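Local coordinates for C-C motif chemokine 1 (Homo sapiens, PDB 4OIJ), which attracts monocytes but not neutrophils as a secreted CC chemokine that binds the receptor CCR8, at residues A16-N30 / W58-P70. Sequence-based numbering, arbitrary orientation.
Sequences AEQEIPLRAILCYRN and WVQRHRKMLRHCP. With SO4 (sulfate ion), chain J; SO4 (sulfate ion), chain I; SO4 (sulfate ion), chain M; SO4 (sulfate ion), chain F.
The disulfide Cys27–Cys69 ties strand 25-30 to the tail beyond the C-terminal helix, a third bridge besides the two made by the CC motif's cysteines. Backbone bonds flank it: Tyr28 N gives to Arg67 O (3.2 Å) and Cys69 N to Tyr28 O (2.9 Å), so that Tyr28 and His68 form a single beta bridge at this edge strand. Tyr28, its CG wedged between backbone N and carbonyl carbon (chi1 78°), lies between Arg63 CG over one ring face and His68 CA over the other; its OH is 2.9 Å from His68 NE2. From the helix, His62 NE2 donates in its ring plane to Ile20 O of the loop before strand 25-30, a short 2.5 Å bond nearly in line with the C=O. Leu22 CB sits over one face of that imidazole, and Trp58 CE3 over the other. Glu19 CG lies on the five-membered ring of Trp58, 3.7 Å from its centroid, while Ile20 N lies over the same face, toward the rim near CZ3; water 1 joins Trp58 NE1 to Glu17 O. With an alanine at Trp58, Glu19 CG and one face of His62 would probably lose their cover, and water 1 its indole donor. Leu66 CD1 meets Ile25 CG2 at 3.5 Å. The helix crosses strand 25-30 at -108°, with Val59 packing on Ala52 of strand 49-53 and Arg63 on Leu40 of strand 39-44: the chemokine helix laid across its antiparallel sheet.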
loop_
_atom_site.group_PDB
_atom_site.type_symbol
_atom_site.label_atom_id
_atom_site.label_comp_id
_atom_site.label_asym_id
_atom_site.label_seq_id
_atom_site.Cartn_x
_atom_site.Cartn_y
_atom_site.Cartn_z
ATOM N N ALA A 16 -7.352 -10.414 9.688
ATOM C CA ALA A 16 -8.781 -10.645 9.920
ATOM C C ALA A 16 -9.027 -11.929 10.728
ATOM O O ALA A 16 -8.696 -13.028 10.281
ATOM C CB ALA A 16 -9.532 -10.713 8.586
ATOM N N GLU A 17 -9.617 -11.773 11.908
ATOM C CA GLU A 17 -9.983 -12.908 12.766
ATOM C C GLU A 17 -11.252 -13.553 12.203
ATOM O O GLU A 17 -11.221 -14.711 11.790
ATOM C CB GLU A 17 -10.224 -12.487 14.243
ATOM C CG GLU A 17 -10.075 -10.997 14.501
ATOM C CD GLU A 17 -11.265 -10.186 14.986
ATOM O OE1 GLU A 17 -12.399 -10.429 14.512
ATOM O OE2 GLU A 17 -11.034 -9.225 15.758
ATOM N N GLN A 18 -12.357 -12.792 12.170
ATOM C CA GLN A 18 -13.652 -13.265 11.691
ATOM C C GLN A 18 -13.634 -13.529 10.177
ATOM O O GLN A 18 -12.938 -12.833 9.443
ATOM C CB GLN A 18 -14.761 -12.252 12.053
ATOM C CG GLN A 18 -16.159 -12.858 12.096
ATOM C CD GLN A 18 -17.227 -11.815 12.331
ATOM O OE1 GLN A 18 -17.792 -11.709 13.422
ATOM N NE2 GLN A 18 -17.565 -11.047 11.300
ATOM N N GLU A 19 -14.437 -14.513 9.724
ATOM C CA GLU A 19 -14.568 -14.841 8.319
ATOM C C GLU A 19 -15.261 -13.685 7.621
ATOM O O GLU A 19 -16.261 -13.157 8.129
ATOM C CB GLU A 19 -15.411 -16.114 8.100
ATOM C CG GLU A 19 -15.032 -16.802 6.803
ATOM C CD GLU A 19 -16.090 -17.303 5.845
ATOM O OE1 GLU A 19 -15.852 -18.370 5.234
ATOM O OE2 GLU A 19 -17.096 -16.591 5.620
ATOM N N ILE A 20 -14.690 -13.263 6.483
ATOM C CA ILE A 20 -15.289 -12.222 5.653
ATOM C C ILE A 20 -16.136 -12.912 4.583
ATOM O O ILE A 20 -15.605 -13.763 3.860
ATOM C CB ILE A 20 -14.212 -11.311 5.017
ATOM C CG1 ILE A 20 -13.463 -10.517 6.116
ATOM C CG2 ILE A 20 -14.824 -10.382 3.948
ATOM C CD1 ILE A 20 -12.186 -10.068 5.716
ATOM N N PRO A 21 -17.430 -12.535 4.430
ATOM C CA PRO A 21 -18.243 -13.146 3.375
ATOM C C PRO A 21 -17.631 -12.951 1.990
ATOM O O PRO A 21 -17.243 -11.834 1.628
ATOM C CB PRO A 21 -19.604 -12.450 3.532
ATOM C CG PRO A 21 -19.646 -12.013 4.955
ATOM C CD PRO A 21 -18.226 -11.569 5.211
ATOM N N LEU A 22 -17.501 -14.063 1.239
ATOM C CA LEU A 22 -16.968 -14.078 -0.123
ATOM C C LEU A 22 -17.632 -13.016 -1.019
ATOM O O LEU A 22 -16.917 -12.294 -1.712
ATOM C CB LEU A 22 -17.070 -15.474 -0.758
ATOM C CG LEU A 22 -16.477 -15.615 -2.158
ATOM C CD1 LEU A 22 -14.933 -15.471 -2.138
ATOM C CD2 LEU A 22 -16.902 -16.913 -2.784
ATOM N N ARG A 23 -18.968 -12.860 -0.923
ATOM C CA ARG A 23 -19.756 -11.863 -1.691
ATOM C C ARG A 23 -19.330 -10.405 -1.394
ATOM O O ARG A 23 -19.559 -9.529 -2.210
ATOM C CB ARG A 23 -21.278 -12.063 -1.469
ATOM C CG ARG A 23 -21.735 -11.870 -0.007
ATOM C CD ARG A 23 -23.130 -12.416 0.319
ATOM N NE ARG A 23 -23.101 -13.290 1.504
ATOM C CZ ARG A 23 -23.075 -12.865 2.769
ATOM N NH1 ARG A 23 -23.097 -11.565 3.042
ATOM N NH2 ARG A 23 -22.994 -13.737 3.770
ATOM N N ALA A 24 -18.699 -10.164 -0.231
ATOM C CA ALA A 24 -18.223 -8.844 0.196
ATOM C C ALA A 24 -16.909 -8.424 -0.469
ATOM O O ALA A 24 -16.555 -7.243 -0.407
ATOM C CB ALA A 24 -18.051 -8.827 1.712
ATOM N N ILE A 25 -16.172 -9.390 -1.067
ATOM C CA ILE A 25 -14.831 -9.192 -1.652
ATOM C C ILE A 25 -14.900 -9.042 -3.163
ATOM O O ILE A 25 -15.572 -9.829 -3.824
ATOM C CB ILE A 25 -13.876 -10.367 -1.261
ATOM C CG1 ILE A 25 -13.901 -10.678 0.263
ATOM C CG2 ILE A 25 -12.447 -10.119 -1.748
ATOM C CD1 ILE A 25 -13.456 -12.117 0.676
ATOM N N LEU A 26 -14.114 -8.091 -3.711
ATOM C CA LEU A 26 -14.018 -7.854 -5.147
ATOM C C LEU A 26 -12.932 -8.721 -5.762
ATOM O O LEU A 26 -13.165 -9.358 -6.782
ATOM C CB LEU A 26 -13.669 -6.383 -5.425
ATOM C CG LEU A 26 -14.744 -5.332 -5.213
ATOM C CD1 LEU A 26 -14.133 -3.958 -5.276
ATOM C CD2 LEU A 26 -15.836 -5.429 -6.278
ATOM N N CYS A 27 -11.729 -8.736 -5.127
ATOM C CA CYS A 27 -10.520 -9.375 -5.636
ATOM C C CYS A 27 -9.454 -9.448 -4.542
ATOM O O CYS A 27 -9.631 -8.874 -3.468
ATOM C CB CYS A 27 -10.010 -8.588 -6.852
ATOM S SG CYS A 27 -9.774 -6.803 -6.554
ATOM N N TYR A 28 -8.334 -10.124 -4.825
ATOM C CA TYR A 28 -7.223 -10.201 -3.884
ATOM C C TYR A 28 -5.875 -9.773 -4.494
ATOM O O TYR A 28 -5.666 -9.903 -5.700
ATOM C CB TYR A 28 -7.106 -11.614 -3.255
ATOM C CG TYR A 28 -6.456 -12.636 -4.160
ATOM C CD1 TYR A 28 -5.077 -12.841 -4.137
ATOM C CD2 TYR A 28 -7.208 -13.358 -5.082
ATOM C CE1 TYR A 28 -4.470 -13.769 -4.978
ATOM C CE2 TYR A 28 -6.615 -14.311 -5.908
ATOM C CZ TYR A 28 -5.243 -14.507 -5.859
ATOM O OH TYR A 28 -4.639 -15.411 -6.701
ATOM N N ARG A 29 -4.983 -9.276 -3.637
ATOM C CA ARG A 29 -3.615 -8.864 -3.971
ATOM C C ARG A 29 -2.681 -9.641 -3.051
ATOM O O ARG A 29 -3.055 -9.927 -1.901
ATOM C CB ARG A 29 -3.394 -7.362 -3.691
ATOM C CG ARG A 29 -4.006 -6.394 -4.698
ATOM C CD ARG A 29 -3.422 -4.992 -4.547
ATOM N NE ARG A 29 -4.271 -3.964 -5.157
ATOM C CZ ARG A 29 -4.191 -3.562 -6.423
ATOM N NH1 ARG A 29 -3.300 -4.104 -7.245
ATOM N NH2 ARG A 29 -5.008 -2.625 -6.880
ATOM N N ASN A 30 -1.482 -9.960 -3.518
ATOM C CA ASN A 30 -0.508 -10.599 -2.653
ATOM C C ASN A 30 0.212 -9.464 -1.925
ATOM O O ASN A 30 0.253 -8.337 -2.436
ATOM C CB ASN A 30 0.490 -11.387 -3.471
ATOM C CG ASN A 30 -0.076 -12.682 -3.947
ATOM O OD1 ASN A 30 -0.367 -13.597 -3.170
ATOM N ND2 ASN A 30 -0.260 -12.778 -5.236
ATOM N N TRP A 58 -10.496 -20.705 5.535
ATOM C CA TRP A 58 -11.455 -19.879 4.781
ATOM C C TRP A 58 -10.822 -18.937 3.759
ATOM O O TRP A 58 -11.390 -18.730 2.684
ATOM C CB TRP A 58 -12.416 -19.123 5.717
ATOM C CG TRP A 58 -11.792 -18.052 6.582
ATOM C CD1 TRP A 58 -11.402 -18.178 7.886
ATOM C CD2 TRP A 58 -11.584 -16.664 6.231
ATOM N NE1 TRP A 58 -10.907 -16.976 8.353
ATOM C CE2 TRP A 58 -11.032 -16.024 7.366
ATOM C CE3 TRP A 58 -11.861 -15.890 5.081
ATOM C CZ2 TRP A 58 -10.745 -14.649 7.385
ATOM C CZ3 TRP A 58 -11.564 -14.532 5.094
ATOM C CH2 TRP A 58 -10.993 -13.929 6.227
ATOM N N VAL A 59 -9.649 -18.366 4.108
ATOM C CA VAL A 59 -8.885 -17.450 3.269
ATOM C C VAL A 59 -8.478 -18.143 1.955
ATOM O O VAL A 59 -8.592 -17.541 0.889
ATOM C CB VAL A 59 -7.664 -16.885 4.030
ATOM C CG1 VAL A 59 -6.831 -15.959 3.140
ATOM C CG2 VAL A 59 -8.102 -16.177 5.307
ATOM N N GLN A 60 -8.007 -19.402 2.063
ATOM C CA GLN A 60 -7.567 -20.257 0.957
ATOM C C GLN A 60 -8.718 -20.552 -0.002
ATOM O O GLN A 60 -8.541 -20.446 -1.217
ATOM C CB GLN A 60 -6.983 -21.577 1.497
ATOM C CG GLN A 60 -5.679 -21.419 2.273
ATOM C CD GLN A 60 -5.199 -22.696 2.932
ATOM O OE1 GLN A 60 -5.983 -23.529 3.422
ATOM N NE2 GLN A 60 -3.884 -22.854 3.000
ATOM N N ARG A 61 -9.893 -20.920 0.552
ATOM C CA ARG A 61 -11.098 -21.229 -0.221
ATOM C C ARG A 61 -11.672 -19.987 -0.898
ATOM O O ARG A 61 -12.178 -20.092 -2.008
ATOM C CB ARG A 61 -12.165 -21.942 0.632
ATOM C CG ARG A 61 -11.612 -23.118 1.441
ATOM C CD ARG A 61 -12.682 -23.976 2.052
ATOM N NE ARG A 61 -13.500 -23.293 3.055
ATOM C CZ ARG A 61 -13.202 -23.197 4.346
ATOM N NH1 ARG A 61 -12.058 -23.688 4.810
ATOM N NH2 ARG A 61 -14.047 -22.613 5.186
ATOM N N HIS A 62 -11.587 -18.813 -0.231
ATOM C CA HIS A 62 -12.030 -17.520 -0.767
ATOM C C HIS A 62 -11.120 -17.138 -1.950
ATOM O O HIS A 62 -11.623 -16.720 -2.997
ATOM C CB HIS A 62 -11.960 -16.424 0.324
ATOM C CG HIS A 62 -13.133 -16.374 1.269
ATOM N ND1 HIS A 62 -13.907 -17.489 1.539
ATOM C CD2 HIS A 62 -13.589 -15.343 2.017
ATOM C CE1 HIS A 62 -14.824 -17.094 2.410
ATOM N NE2 HIS A 62 -14.670 -15.813 2.734
ATOM N N ARG A 63 -9.790 -17.331 -1.793
ATOM C CA ARG A 63 -8.753 -17.028 -2.792
ATOM C C ARG A 63 -9.016 -17.735 -4.111
ATOM O O ARG A 63 -8.846 -17.132 -5.174
ATOM C CB ARG A 63 -7.360 -17.414 -2.244
ATOM C CG ARG A 63 -6.188 -17.000 -3.130
ATOM C CD ARG A 63 -4.877 -17.600 -2.661
ATOM N NE ARG A 63 -3.732 -16.921 -3.268
ATOM C CZ ARG A 63 -2.718 -17.539 -3.868
ATOM N NH1 ARG A 63 -2.689 -18.866 -3.942
ATOM N NH2 ARG A 63 -1.723 -16.837 -4.394
ATOM N N LYS A 64 -9.439 -19.014 -4.038
ATOM C CA LYS A 64 -9.736 -19.849 -5.207
ATOM C C LYS A 64 -10.953 -19.356 -5.998
ATOM O O LYS A 64 -11.038 -19.611 -7.192
ATOM C CB LYS A 64 -9.933 -21.317 -4.789
ATOM C CG LYS A 64 -8.636 -22.037 -4.431
ATOM C CD LYS A 64 -8.774 -23.554 -4.561
ATOM C CE LYS A 64 -7.432 -24.249 -4.605
ATOM N NZ LYS A 64 -7.564 -25.686 -4.960
ATOM N N MET A 65 -11.886 -18.660 -5.331
ATOM C CA MET A 65 -13.126 -18.160 -5.929
ATOM C C MET A 65 -13.087 -16.680 -6.343
ATOM O O MET A 65 -14.126 -16.105 -6.679
ATOM C CB MET A 65 -14.312 -18.475 -5.007
ATOM C CG MET A 65 -14.468 -19.957 -4.749
ATOM S SD MET A 65 -15.929 -20.303 -3.780
ATOM C CE MET A 65 -15.256 -21.517 -2.595
ATOM N N LEU A 66 -11.878 -16.078 -6.335
ATOM C CA LEU A 66 -11.648 -14.689 -6.720
ATOM C C LEU A 66 -10.551 -14.561 -7.772
ATOM O O LEU A 66 -9.735 -15.469 -7.934
ATOM C CB LEU A 66 -11.239 -13.843 -5.502
ATOM C CG LEU A 66 -12.271 -13.650 -4.401
ATOM C CD1 LEU A 66 -11.559 -13.288 -3.043
ATOM C CD2 LEU A 66 -13.388 -12.668 -4.839
ATOM N N ARG A 67 -10.511 -13.411 -8.448
ATOM C CA ARG A 67 -9.442 -13.056 -9.391
ATOM C C ARG A 67 -8.470 -12.049 -8.709
ATOM O O ARG A 67 -8.837 -11.453 -7.694
ATOM C CB ARG A 67 -10.032 -12.465 -10.678
ATOM C CG ARG A 67 -11.053 -13.403 -11.348
ATOM C CD ARG A 67 -10.947 -13.398 -12.843
ATOM N NE ARG A 67 -11.705 -14.493 -13.448
ATOM C CZ ARG A 67 -11.172 -15.636 -13.875
ATOM N NH1 ARG A 67 -11.939 -16.565 -14.428
ATOM N NH2 ARG A 67 -9.872 -15.862 -13.739
ATOM N N HIS A 68 -7.232 -11.886 -9.254
ATOM C CA HIS A 68 -6.220 -10.932 -8.768
ATOM C C HIS A 68 -6.726 -9.516 -9.039
ATOM O O HIS A 68 -7.287 -9.286 -10.113
ATOM C CB HIS A 68 -4.902 -11.129 -9.534
ATOM C CG HIS A 68 -3.916 -12.005 -8.838
ATOM N ND1 HIS A 68 -2.968 -11.483 -7.972
ATOM C CD2 HIS A 68 -3.758 -13.348 -8.905
ATOM C CE1 HIS A 68 -2.281 -12.523 -7.529
ATOM N NE2 HIS A 68 -2.716 -13.666 -8.061
ATOM N N CYS A 69 -6.541 -8.568 -8.087
ATOM C CA CYS A 69 -6.984 -7.172 -8.270
ATOM C C CYS A 69 -6.284 -6.536 -9.451
ATOM O O CYS A 69 -5.075 -6.721 -9.561
ATOM C CB CYS A 69 -6.748 -6.346 -7.013
ATOM S SG CYS A 69 -7.921 -6.648 -5.679
ATOM N N PRO A 70 -6.998 -5.811 -10.346
ATOM C CA PRO A 70 -6.299 -5.181 -11.482
ATOM C C PRO A 70 -5.515 -3.947 -11.062
ATOM O O PRO A 70 -5.803 -3.322 -10.049
ATOM C CB PRO A 70 -7.430 -4.842 -12.470
ATOM C CG PRO A 70 -8.637 -4.692 -11.618
ATOM C CD PRO A 70 -8.451 -5.527 -10.378
HETATM S S SO4 J . -6.642 -14.187 -11.861
HETATM O O1 SO4 J . -7.953 -14.598 -12.323
HETATM O O2 SO4 J . -5.606 -14.922 -12.654
HETATM O O3 SO4 J . -6.548 -12.717 -12.079
HETATM O O4 SO4 J . -6.504 -14.515 -10.406
HETATM S S SO4 I . 0.562 -10.029 -6.972
HETATM O O1 SO4 I . 1.090 -11.406 -7.008
HETATM O O2 SO4 I . 1.443 -9.191 -6.116
HETATM O O3 SO4 I . 0.561 -9.499 -8.342
HETATM O O4 SO4 I . -0.815 -9.993 -6.453
HETATM S S SO4 M . -16.380 -21.332 2.663
HETATM O O1 SO4 M . -16.037 -21.254 4.100
HETATM O O2 SO4 M . -15.318 -22.038 1.952
HETATM O O3 SO4 M . -17.646 -22.066 2.488
HETATM O O4 SO4 M . -16.561 -19.968 2.102
HETATM S S SO4 F . -12.343 -22.185 8.488
HETATM O O1 SO4 F . -12.611 -23.223 7.483
HETATM O O2 SO4 F . -11.002 -21.627 8.272
HETATM O O3 SO4 F . -13.385 -21.125 8.425
HETATM O O4 SO4 F . -12.413 -22.805 9.844
HETATM O O HOH W 1 -9.320 -16.222 10.345
HETATM O O HOH W 2 -12.373 -11.442 -7.883
HETATM O O HOH W 3 -1.037 -15.572 -6.936
#